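Local coordinates for protein putative branched-chain amino acid ABC transporter (Chromobacterium violaceum, PDB 4PYR) that binds glutathione in a pocket between two lobes, has a periplasmic-binding-protein-like fold of the LppC lipoprotein family, and may regulate an enzyme, at residues G108-L113 and Q136-A141; L116-S121 and D144-A149; Q204-G209 and F219-W224. All coordinates share one frame; numbering follows the deposited sequence.

Overall arrangement
The chain builds a first lobe on a parallel sheet, then enters the second lobe, where helix 106-119 supplies residues 108-113 of contact 1, and its end with the following turn (116-121) supplies contact 2. It next forms strand 125-129 and turns into helix 133-150, whose residues 136-141 close contact 1 and whose residues 144-149 close contact 2. The two loops therefore cross, fastening the same helix pair at successive levels, and Arg-111 packs on Glu-145 between them. Contact 3 follows in series, closing the short connection between neighbouring parallel strands 199-201 and 218-220. Ile-220 then joins all three contacts, packing CD1 on Glu-109 and CG2 on Leu-116.

Contact 1. Residues G108-L113 and Q136-A141; sequences GEARQL and QRLGKA. With GSH (glutathione), chain B.
The torsions of Leu-138 and Arg-111 bring their side chains to the helix-helix contact: CG of Leu-138 lies beside its backbone N and anti to the carbonyl carbon (chi1 -74°), carrying CD2 toward Ala-110, and Arg-111, which lays CG near Ala-141, bends at chi3 (-86°) to turn its guanidinium past that residue. CB of Ala-110 is directed toward helix 133-150, 3.8 Å from Leu-138 CD2 and 3.8 Å from Ala-141 CB, while the Leu-138 carbonyl O lies 3.3 Å from the same methyl. One methyl thus sits between residues a helical turn apart, consistent with an axis separation of only 8.1 Å at a crossing angle of -41°. The two helices flank strand 125-129 in chain order, and helix 133-150 is the connection of the right-handed beta-alpha-beta crossover to strand 155-158, as in periplasmic-binding-protein lobes. Beside this packing, a water lying in the plane of the Arg-111 guanidinium, at its edge, weakly accepts from NH1 and donates to Ala-141 O (2.9 Å). Arg-137, on the same helix, faces the ligand. Its NH2 donates to the gamma-glutamyl carbonyl OE1 of glutathione at 2.7 Å, with a weak second bond from NH1, and the glutathione carboxylate carbon C1 lies 3.6 Å above the guanidinium plane, over its centre. A salt bridge from Glu-107 OE1 to Arg-137 NH2 gives that nitrogen a second partner.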
loop_
_atom_site.group_PDB
_atom_site.type_symbol
_atom_site.label_atom_id
_atom_site.label_comp_id
_atom_site.label_asym_id
_atom_site.label_seq_id
_atom_site.Cartn_x
_atom_site.Cartn_y
_atom_site.Cartn_z
ATOM N N GLY A 108 -4.204 -5.321 -3.388
ATOM C CA GLY A 108 -4.339 -4.268 -4.370
ATOM C C GLY A 108 -3.226 -4.266 -5.399
ATOM O O GLY A 108 -3.456 -4.074 -6.570
ATOM N N GLU A 109 -2.022 -4.563 -4.969
ATOM C CA GLU A 109 -0.928 -4.574 -5.910
ATOM C C GLU A 109 -0.999 -5.821 -6.807
ATOM O O GLU A 109 -0.760 -5.750 -8.020
ATOM C CB GLU A 109 0.395 -4.511 -5.153
ATOM C CG GLU A 109 0.568 -3.229 -4.361
ATOM C CD GLU A 109 1.963 -3.028 -3.819
ATOM O OE1 GLU A 109 2.834 -3.826 -4.212
ATOM O OE2 GLU A 109 2.161 -2.045 -3.071
ATOM N N ALA A 110 -1.427 -6.952 -6.233
ATOM C CA ALA A 110 -1.558 -8.174 -7.032
ATOM C C ALA A 110 -2.588 -7.988 -8.117
ATOM O O ALA A 110 -2.374 -8.420 -9.241
ATOM C CB ALA A 110 -1.925 -9.351 -6.152
ATOM N N ARG A 111 -3.722 -7.350 -7.764
ATOM C CA ARG A 111 -4.764 -7.152 -8.748
ATOM C C ARG A 111 -4.253 -6.271 -9.890
ATOM O O ARG A 111 -4.462 -6.549 -11.075
ATOM C CB ARG A 111 -5.962 -6.504 -8.075
ATOM C CG ARG A 111 -6.761 -7.459 -7.230
ATOM C CD ARG A 111 -8.105 -6.804 -6.911
ATOM N NE ARG A 111 -7.960 -5.964 -5.732
ATOM C CZ ARG A 111 -7.939 -6.442 -4.485
ATOM N NH1 ARG A 111 -8.089 -7.750 -4.242
ATOM N NH2 ARG A 111 -7.786 -5.607 -3.475
ATOM N N GLN A 112 -3.609 -5.167 -9.544
ATOM C CA GLN A 112 -3.027 -4.345 -10.547
ATOM C C GLN A 112 -2.013 -5.019 -11.424
ATOM O O GLN A 112 -2.023 -4.803 -12.632
ATOM C CB GLN A 112 -2.411 -3.158 -9.901
ATOM C CG GLN A 112 -3.498 -2.191 -9.461
ATOM C CD GLN A 112 -2.830 -1.005 -8.864
ATOM O OE1 GLN A 112 -2.089 -0.288 -9.571
ATOM N NE2 GLN A 112 -2.989 -0.830 -7.539
ATOM N N LEU A 113 -1.172 -5.859 -10.827
ATOM C CA LEU A 113 -0.193 -6.543 -11.630
ATOM C C LEU A 113 -0.852 -7.416 -12.715
ATOM O O LEU A 113 -0.390 -7.458 -13.846
ATOM C CB LEU A 113 0.707 -7.398 -10.752
ATOM C CG LEU A 113 1.950 -7.903 -11.464
ATOM C CD1 LEU A 113 2.886 -6.748 -11.766
ATOM C CD2 LEU A 113 2.582 -8.963 -10.576
ATOM N N GLN A 136 1.237 -16.021 -0.567
ATOM C CA GLN A 136 0.011 -16.792 -0.873
ATOM C C GLN A 136 -1.166 -15.873 -1.022
ATOM O O GLN A 136 -1.957 -16.112 -1.881
ATOM C CB GLN A 136 -0.264 -17.844 0.197
ATOM C CG GLN A 136 0.831 -18.874 0.317
ATOM C CD GLN A 136 0.610 -20.095 -0.506
ATOM O OE1 GLN A 136 0.151 -20.009 -1.664
ATOM N NE2 GLN A 136 0.985 -21.271 0.059
ATOM N N ARG A 137 -1.193 -14.780 -0.267
ATOM C CA ARG A 137 -2.252 -13.754 -0.425
ATOM C C ARG A 137 -2.157 -13.074 -1.771
ATOM O O ARG A 137 -3.163 -12.844 -2.439
ATOM C CB ARG A 137 -2.143 -12.711 0.663
ATOM C CG ARG A 137 -2.723 -13.189 1.984
ATOM C CD ARG A 137 -2.541 -12.190 3.139
ATOM N NE ARG A 137 -3.107 -10.892 2.807
ATOM C CZ ARG A 137 -3.018 -9.792 3.556
ATOM N NH1 ARG A 137 -2.362 -9.794 4.717
ATOM N NH2 ARG A 137 -3.586 -8.675 3.123
ATOM N N LEU A 138 -0.918 -12.749 -2.189
ATOM C CA LEU A 138 -0.709 -12.124 -3.482
ATOM C C LEU A 138 -1.133 -13.023 -4.616
ATOM O O LEU A 138 -1.716 -12.604 -5.608
ATOM C CB LEU A 138 0.796 -11.778 -3.679
ATOM C CG LEU A 138 1.252 -10.598 -2.882
ATOM C CD1 LEU A 138 2.748 -10.444 -3.005
ATOM C CD2 LEU A 138 0.613 -9.315 -3.339
ATOM N N GLY A 139 -0.773 -14.292 -4.504
ATOM C CA GLY A 139 -1.052 -15.180 -5.580
ATOM C C GLY A 139 -2.553 -15.366 -5.782
ATOM O O GLY A 139 -2.981 -15.344 -6.913
ATOM N N LYS A 140 -3.292 -15.547 -4.684
ATOM C CA LYS A 140 -4.777 -15.664 -4.784
ATOM C C LYS A 140 -5.378 -14.419 -5.433
ATOM O O LYS A 140 -6.217 -14.525 -6.358
ATOM C CB LYS A 140 -5.363 -15.927 -3.380
ATOM C CG LYS A 140 -6.886 -15.825 -3.263
ATOM C CD LYS A 140 -7.578 -16.891 -4.075
ATOM C CE LYS A 140 -9.021 -17.011 -3.598
ATOM N NZ LYS A 140 -10.033 -17.567 -4.555
ATOM N N ALA A 141 -4.958 -13.243 -4.956
ATOM C CA ALA A 141 -5.488 -12.008 -5.482
ATOM C C ALA A 141 -5.158 -11.829 -6.955
ATOM O O ALA A 141 -5.983 -11.381 -7.729
ATOM C CB ALA A 141 -5.015 -10.844 -4.639
HETATM N N1 GSH B . -7.297 -8.296 5.615
HETATM C CA1 GSH B . -5.993 -8.922 5.627
HETATM C C1 GSH B . -6.075 -10.415 5.384
HETATM O O11 GSH B . -6.650 -10.867 4.357
HETATM O O12 GSH B . -5.517 -11.181 6.206
HETATM C CB1 GSH B . -5.279 -8.647 6.956
HETATM C CG1 GSH B . -5.139 -7.162 7.286
HETATM C CD1 GSH B . -4.262 -6.472 6.285
HETATM O OE1 GSH B . -3.903 -7.082 5.287
HETATM N N2 GSH B . -3.934 -5.200 6.601
HETATM C CA2 GSH B . -3.086 -4.307 5.800
HETATM C C2 GSH B . -1.764 -4.127 6.483
HETATM O O2 GSH B . -1.477 -5.166 7.088
HETATM C CB2 GSH B . -3.801 -2.985 5.590
HETATM S SG2 GSH B . -5.567 -3.215 5.720
HETATM N N3 GSH B . -0.962 -2.998 6.474
HETATM C CA3 GSH B . -1.031 -1.726 5.694
HETATM C C3 GSH B . -0.826 -0.423 6.470
HETATM O O31 GSH B . -0.297 0.589 5.907
HETATM O O32 GSH B . -1.187 -0.380 7.664
HETATM O O HOH W 1 -8.268 -10.197 -6.496
#

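Contact 2. Residues L116-S121 and D144-A149; sequences LMRDDS and DEWRAA
This is a CH-pi contact between an arginine chain and an indole, at the partly buried distal end of the helix pair 106-119 and 133-150, away from the glutathione pocket. The Arg-118 conformer described here lays its aliphatic stem across one face of Trp-146: CD is 3.9 Å from the six-membered ring centroid and 28° off the ring normal, with Arg-118 CD to Trp-146 CH2 at 3.4 Å and Arg-118 CG to Trp-146 CZ3 at 3.6 Å. Bends at chi2 and chi3 then lift the guanidinium so that its plane stands 84° from that of the indole. Its charge adds at most a weak attraction, since CZ is 5.4 Å from the same Trp-146 centroid. The carbonyl C of Ala-149, one helical turn beyond Trp-146, lies over one face of the guanidinium, with Ala-149 O 3.8 Å from Arg-118 NH2. The indole reaches across because CG of Trp-146 is anti to the backbone N (chi1 -171°), and its edge meets Met-117, a selenomethionine, whose CB is 4.0 Å from Trp-146 CZ3. At the neighbouring sheet, Pro-125 of strand 125-129 touches both Met-117 and Trp-146. Helix 106-119 stops just here in a Schellman motif: Ser-121, with positive phi, is its C-prime residue and returns its N to Arg-118 O at 2.9 Å, while the next residue's N reaches Met-117 O, a helix ending that leads the chain into strand 125-129.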
loop_
_atom_site.group_PDB
_atom_site.type_symbol
_atom_site.label_atom_id
_atom_site.label_comp_id
_atom_site.label_asym_id
_atom_site.label_seq_id
_atom_site.Cartn_x
_atom_site.Cartn_y
_atom_site.Cartn_z
ATOM N N LEU A 116 -1.856 -5.011 -15.376
ATOM C CA LEU A 116 -0.660 -4.559 -16.120
ATOM C C LEU A 116 -0.260 -5.593 -17.150
ATOM O O LEU A 116 0.064 -5.284 -18.314
ATOM C CB LEU A 116 0.554 -4.287 -15.201
ATOM C CG LEU A 116 1.919 -4.007 -15.881
ATOM C CD1 LEU A 116 1.891 -2.752 -16.731
ATOM C CD2 LEU A 116 3.005 -3.908 -14.825
HETATM N N MSE A 117 -0.263 -6.845 -16.710
HETATM C CA MSE A 117 0.147 -7.879 -17.612
HETATM C C MSE A 117 -0.792 -8.099 -18.747
HETATM O O MSE A 117 -0.368 -8.404 -19.871
HETATM C CB MSE A 117 0.388 -9.101 -16.777
HETATM C CG MSE A 117 1.726 -9.033 -16.028
HETATM SE SE MSE A 117 2.011 -10.502 -14.776
HETATM C CE MSE A 117 2.793 -11.724 -16.114
ATOM N N ARG A 118 -2.095 -7.950 -18.498
ATOM C CA ARG A 118 -3.056 -7.938 -19.578
ATOM C C ARG A 118 -2.809 -6.810 -20.566
ATOM O O ARG A 118 -2.791 -7.015 -21.775
ATOM C CB ARG A 118 -4.458 -7.817 -18.993
ATOM C CG ARG A 118 -4.935 -9.106 -18.394
ATOM C CD ARG A 118 -5.109 -10.127 -19.494
ATOM N NE ARG A 118 -6.397 -10.017 -20.176
ATOM C CZ ARG A 118 -6.874 -10.970 -20.970
ATOM N NH1 ARG A 118 -6.154 -12.077 -21.132
ATOM N NH2 ARG A 118 -8.043 -10.837 -21.561
ATOM N N ASP A 119 -2.590 -5.614 -20.044
ATOM C CA ASP A 119 -2.258 -4.492 -20.907
ATOM C C ASP A 119 -1.053 -4.758 -21.800
ATOM O O ASP A 119 -1.035 -4.369 -22.975
ATOM C CB ASP A 119 -1.964 -3.243 -20.113
ATOM C CG ASP A 119 -2.080 -2.024 -20.982
ATOM O OD1 ASP A 119 -3.113 -1.905 -21.701
ATOM O OD2 ASP A 119 -1.120 -1.235 -20.993
ATOM N N ASP A 120 -0.061 -5.439 -21.219
ATOM C CA ASP A 120 1.173 -5.819 -21.928
ATOM C C ASP A 120 1.007 -7.069 -22.832
ATOM O O ASP A 120 2.003 -7.638 -23.272
ATOM C CB ASP A 120 2.311 -6.120 -20.923
ATOM C CG ASP A 120 2.920 -4.886 -20.257
ATOM O OD1 ASP A 120 2.580 -3.756 -20.654
ATOM O OD2 ASP A 120 3.808 -5.070 -19.337
ATOM N N SER A 121 -0.231 -7.514 -23.074
ATOM C CA SER A 121 -0.544 -8.626 -23.983
ATOM C C SER A 121 0.123 -9.941 -23.638
ATOM O O SER A 121 0.497 -10.714 -24.534
ATOM C CB SER A 121 -0.234 -8.283 -25.456
ATOM O OG SER A 121 -0.999 -7.194 -25.906
ATOM N N ASP A 144 -7.288 -14.429 -8.960
ATOM C CA ASP A 144 -8.723 -14.046 -9.037
ATOM C C ASP A 144 -8.939 -12.944 -10.071
ATOM O O ASP A 144 -9.958 -12.952 -10.829
ATOM C CB ASP A 144 -9.229 -13.594 -7.676
ATOM C CG ASP A 144 -9.508 -14.762 -6.725
ATOM O OD1 ASP A 144 -9.484 -15.940 -7.152
ATOM O OD2 ASP A 144 -9.721 -14.527 -5.523
ATOM N N GLU A 145 -8.066 -11.937 -10.041
ATOM C CA GLU A 145 -8.159 -10.842 -10.981
ATOM C C GLU A 145 -7.948 -11.297 -12.425
ATOM O O GLU A 145 -8.670 -10.899 -13.322
ATOM C CB GLU A 145 -7.178 -9.733 -10.614
ATOM C CG GLU A 145 -7.378 -8.463 -11.442
ATOM C CD GLU A 145 -8.675 -7.709 -11.132
ATOM O OE1 GLU A 145 -9.284 -7.790 -10.030
ATOM O OE2 GLU A 145 -9.052 -6.929 -12.015
ATOM N N TRP A 146 -6.948 -12.146 -12.653
ATOM C CA TRP A 146 -6.683 -12.673 -13.990
ATOM C C TRP A 146 -7.924 -13.396 -14.528
ATOM O O TRP A 146 -8.336 -13.193 -15.665
ATOM C CB TRP A 146 -5.452 -13.695 -13.954
ATOM C CG TRP A 146 -5.050 -14.046 -15.339
ATOM C CD1 TRP A 146 -5.476 -15.097 -16.089
ATOM C CD2 TRP A 146 -4.195 -13.276 -16.172
ATOM N NE1 TRP A 146 -4.948 -15.023 -17.352
ATOM C CE2 TRP A 146 -4.135 -13.922 -17.420
ATOM C CE3 TRP A 146 -3.454 -12.096 -15.974
ATOM C CZ2 TRP A 146 -3.404 -13.407 -18.496
ATOM C CZ3 TRP A 146 -2.741 -11.609 -17.006
ATOM C CH2 TRP A 146 -2.719 -12.259 -18.268
ATOM N N ARG A 147 -8.481 -14.272 -13.708
ATOM C CA ARG A 147 -9.694 -15.011 -14.117
ATOM C C ARG A 147 -10.859 -14.055 -14.480
ATOM O O ARG A 147 -11.544 -14.268 -15.492
ATOM C CB ARG A 147 -10.135 -16.045 -13.047
ATOM C CG ARG A 147 -11.208 -17.034 -13.536
ATOM C CD ARG A 147 -11.924 -17.679 -12.363
ATOM N NE ARG A 147 -11.023 -18.590 -11.610
ATOM C CZ ARG A 147 -10.900 -19.910 -11.837
ATOM N NH1 ARG A 147 -11.603 -20.482 -12.800
ATOM N NH2 ARG A 147 -10.080 -20.653 -11.123
ATOM N N ALA A 148 -11.047 -13.018 -13.659
ATOM C CA ALA A 148 -12.104 -12.035 -13.874
ATOM C C ALA A 148 -11.945 -11.359 -15.241
ATOM O O ALA A 148 -12.895 -11.177 -15.963
ATOM C CB ALA A 148 -12.119 -10.980 -12.745
ATOM N N ALA A 149 -10.711 -10.969 -15.543
ATOM C CA ALA A 149 -10.394 -10.253 -16.776
ATOM C C ALA A 149 -10.396 -11.184 -18.006
ATOM O O ALA A 149 -10.907 -10.835 -19.030
ATOM C CB ALA A 149 -9.064 -9.526 -16.635
#

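Contact 3. Residues Q204-G209 and F219-W224; sequences QLNVGG and FIDMPW
Asn-206, Phe-219 and Asp-221 bury most of this contact, which joins the loop after strand 199-201 to the end of the adjacent parallel strand 218-220 in the mixed beta-sheet of the second lobe of a periplasmic-binding-protein-like fold. The CB of Asn-206 is directed toward the strand end, and its ND2 makes one hydrogen bond and also packs near the ring of Phe-219. It donates to Asp-221 OD2 at 2.9 Å with an N-H...O angle of 149°, meeting the oxygen on its anti side and tilting moderately out of both flat groups, whose planes are 86° apart. The same Asn-206 ND2 lies 3.4 Å from CE2 of Phe-219, approaching the ring obliquely, while Asn-206 CB is 3.6 Å from that carbon. Phe-219 meets the asparagine because its CG stands between the backbone N and the carbonyl carbon (chi1 72°), bringing CE2 of the ring against the amide; its backbone pairs with Gly-297 of strand 290-298. The carboxylate of Asp-221 is buried, yet both oxygens are engaged. Arg-249 of helix 245-265 forms a salt bridge with OD2, and its NH2 also donates to Asn-206 O, so a single arginine ties the loop to the strand end and would partly offset the acidic charge. The other oxygen, Asp-221 OD1, accepts the backbone N of Met-222, the N-cap of helix 223-226, at 2.8 Å.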
loop_
_atom_site.group_PDB
_atom_site.type_symbol
_atom_site.label_atom_id
_atom_site.label_comp_id
_atom_site.label_asym_id
_atom_site.label_seq_id
_atom_site.Cartn_x
_atom_site.Cartn_y
_atom_site.Cartn_z
ATOM N N GLN A 204 6.688 -6.155 -3.374
ATOM C CA GLN A 204 7.327 -7.232 -2.620
ATOM C C GLN A 204 8.802 -7.378 -3.022
ATOM O O GLN A 204 9.658 -7.632 -2.161
ATOM C CB GLN A 204 6.546 -8.552 -2.852
ATOM C CG GLN A 204 7.098 -9.799 -2.160
ATOM C CD GLN A 204 6.355 -11.041 -2.607
ATOM O OE1 GLN A 204 6.010 -11.192 -3.799
ATOM N NE2 GLN A 204 6.115 -11.950 -1.668
ATOM N N LEU A 205 9.096 -7.194 -4.309
ATOM C CA LEU A 205 10.479 -7.393 -4.818
ATOM C C LEU A 205 11.410 -6.231 -4.660
ATOM O O LEU A 205 12.633 -6.389 -4.798
ATOM C CB LEU A 205 10.423 -7.786 -6.291
ATOM C CG LEU A 205 9.578 -9.032 -6.539
ATOM C CD1 LEU A 205 9.639 -9.357 -8.003
ATOM C CD2 LEU A 205 10.034 -10.217 -5.699
ATOM N N ASN A 206 10.857 -5.050 -4.387
ATOM C CA ASN A 206 11.642 -3.837 -4.273
ATOM C C ASN A 206 11.913 -3.572 -2.804
ATOM O O ASN A 206 11.161 -2.934 -2.071
ATOM C CB ASN A 206 10.902 -2.665 -4.960
ATOM C CG ASN A 206 11.738 -1.398 -5.018
ATOM O OD1 ASN A 206 12.972 -1.444 -4.880
ATOM N ND2 ASN A 206 11.087 -0.245 -5.245
ATOM N N VAL A 207 13.020 -4.125 -2.347
ATOM C CA VAL A 207 13.336 -4.094 -0.941
ATOM C C VAL A 207 14.374 -3.042 -0.609
ATOM O O VAL A 207 14.458 -2.597 0.554
ATOM C CB VAL A 207 13.785 -5.490 -0.445
ATOM C CG1 VAL A 207 15.156 -5.848 -0.992
ATOM C CG2 VAL A 207 13.800 -5.503 1.081
ATOM N N GLY A 208 15.129 -2.619 -1.623
ATOM C CA GLY A 208 16.176 -1.656 -1.472
ATOM C C GLY A 208 17.536 -2.298 -1.587
ATOM O O GLY A 208 17.633 -3.513 -1.681
ATOM N N GLY A 209 18.566 -1.473 -1.575
ATOM C CA GLY A 209 19.955 -1.953 -1.712
ATOM C C GLY A 209 20.275 -2.593 -3.065
ATOM O O GLY A 209 19.513 -2.487 -4.028
ATOM N N PHE A 219 8.036 -4.272 -12.324
ATOM C CA PHE A 219 7.265 -4.294 -11.087
ATOM C C PHE A 219 6.474 -2.994 -10.944
ATOM O O PHE A 219 6.636 -2.069 -11.717
ATOM C CB PHE A 219 8.215 -4.528 -9.906
ATOM C CG PHE A 219 9.084 -3.350 -9.568
ATOM C CD1 PHE A 219 10.152 -3.004 -10.366
ATOM C CD2 PHE A 219 8.833 -2.585 -8.431
ATOM C CE1 PHE A 219 10.933 -1.907 -10.071
ATOM C CE2 PHE A 219 9.654 -1.516 -8.097
ATOM C CZ PHE A 219 10.680 -1.155 -8.930
ATOM N N ILE A 220 5.543 -3.009 -9.995
ATOM C CA ILE A 220 4.771 -1.817 -9.664
ATOM C C ILE A 220 5.098 -1.399 -8.257
ATOM O O ILE A 220 5.342 -2.229 -7.375
ATOM C CB ILE A 220 3.238 -2.032 -9.866
ATOM C CG1 ILE A 220 2.730 -3.230 -9.080
ATOM C CG2 ILE A 220 2.930 -2.245 -11.354
ATOM C CD1 ILE A 220 1.220 -3.370 -9.137
ATOM N N ASP A 221 5.149 -0.091 -8.050
ATOM C CA ASP A 221 5.416 0.465 -6.746
ATOM C C ASP A 221 5.000 1.938 -6.753
ATOM O O ASP A 221 4.547 2.450 -7.763
ATOM C CB ASP A 221 6.925 0.326 -6.389
ATOM C CG ASP A 221 7.197 0.229 -4.891
ATOM O OD1 ASP A 221 6.351 0.553 -4.062
ATOM O OD2 ASP A 221 8.328 -0.213 -4.525
HETATM N N MSE A 222 5.184 2.595 -5.636
HETATM C CA MSE A 222 4.849 3.979 -5.465
HETATM C C MSE A 222 5.547 4.940 -6.388
HETATM O O MSE A 222 6.736 4.813 -6.635
HETATM C CB MSE A 222 5.263 4.426 -4.081
HETATM C CG MSE A 222 4.559 3.642 -3.001
HETATM SE SE MSE A 222 4.990 4.558 -1.326
HETATM C CE MSE A 222 3.674 3.475 -0.307
ATOM N N PRO A 223 4.833 5.970 -6.872
ATOM C CA PRO A 223 5.493 7.131 -7.518
ATOM C C PRO A 223 6.651 7.677 -6.696
ATOM O O PRO A 223 7.679 8.118 -7.271
ATOM C CB PRO A 223 4.359 8.167 -7.609
ATOM C CG PRO A 223 3.162 7.316 -7.727
ATOM C CD PRO A 223 3.370 6.140 -6.801
ATOM N N TRP A 224 6.521 7.597 -5.373
ATOM C CA TRP A 224 7.554 8.081 -4.480
ATOM C C TRP A 224 8.953 7.509 -4.838
ATOM O O TRP A 224 9.975 8.223 -4.701
ATOM C CB TRP A 224 7.186 7.730 -3.041
ATOM C CG TRP A 224 8.126 8.301 -2.027
ATOM C CD1 TRP A 224 8.980 7.612 -1.209
ATOM C CD2 TRP A 224 8.261 9.679 -1.680
ATOM N NE1 TRP A 224 9.653 8.488 -0.387
ATOM C CE2 TRP A 224 9.221 9.762 -0.652
ATOM C CE3 TRP A 224 7.686 10.849 -2.153
ATOM C CZ2 TRP A 224 9.624 10.971 -0.113
ATOM C CZ3 TRP A 224 8.081 12.045 -1.596
ATOM C CH2 TRP A 224 9.017 12.093 -0.597
#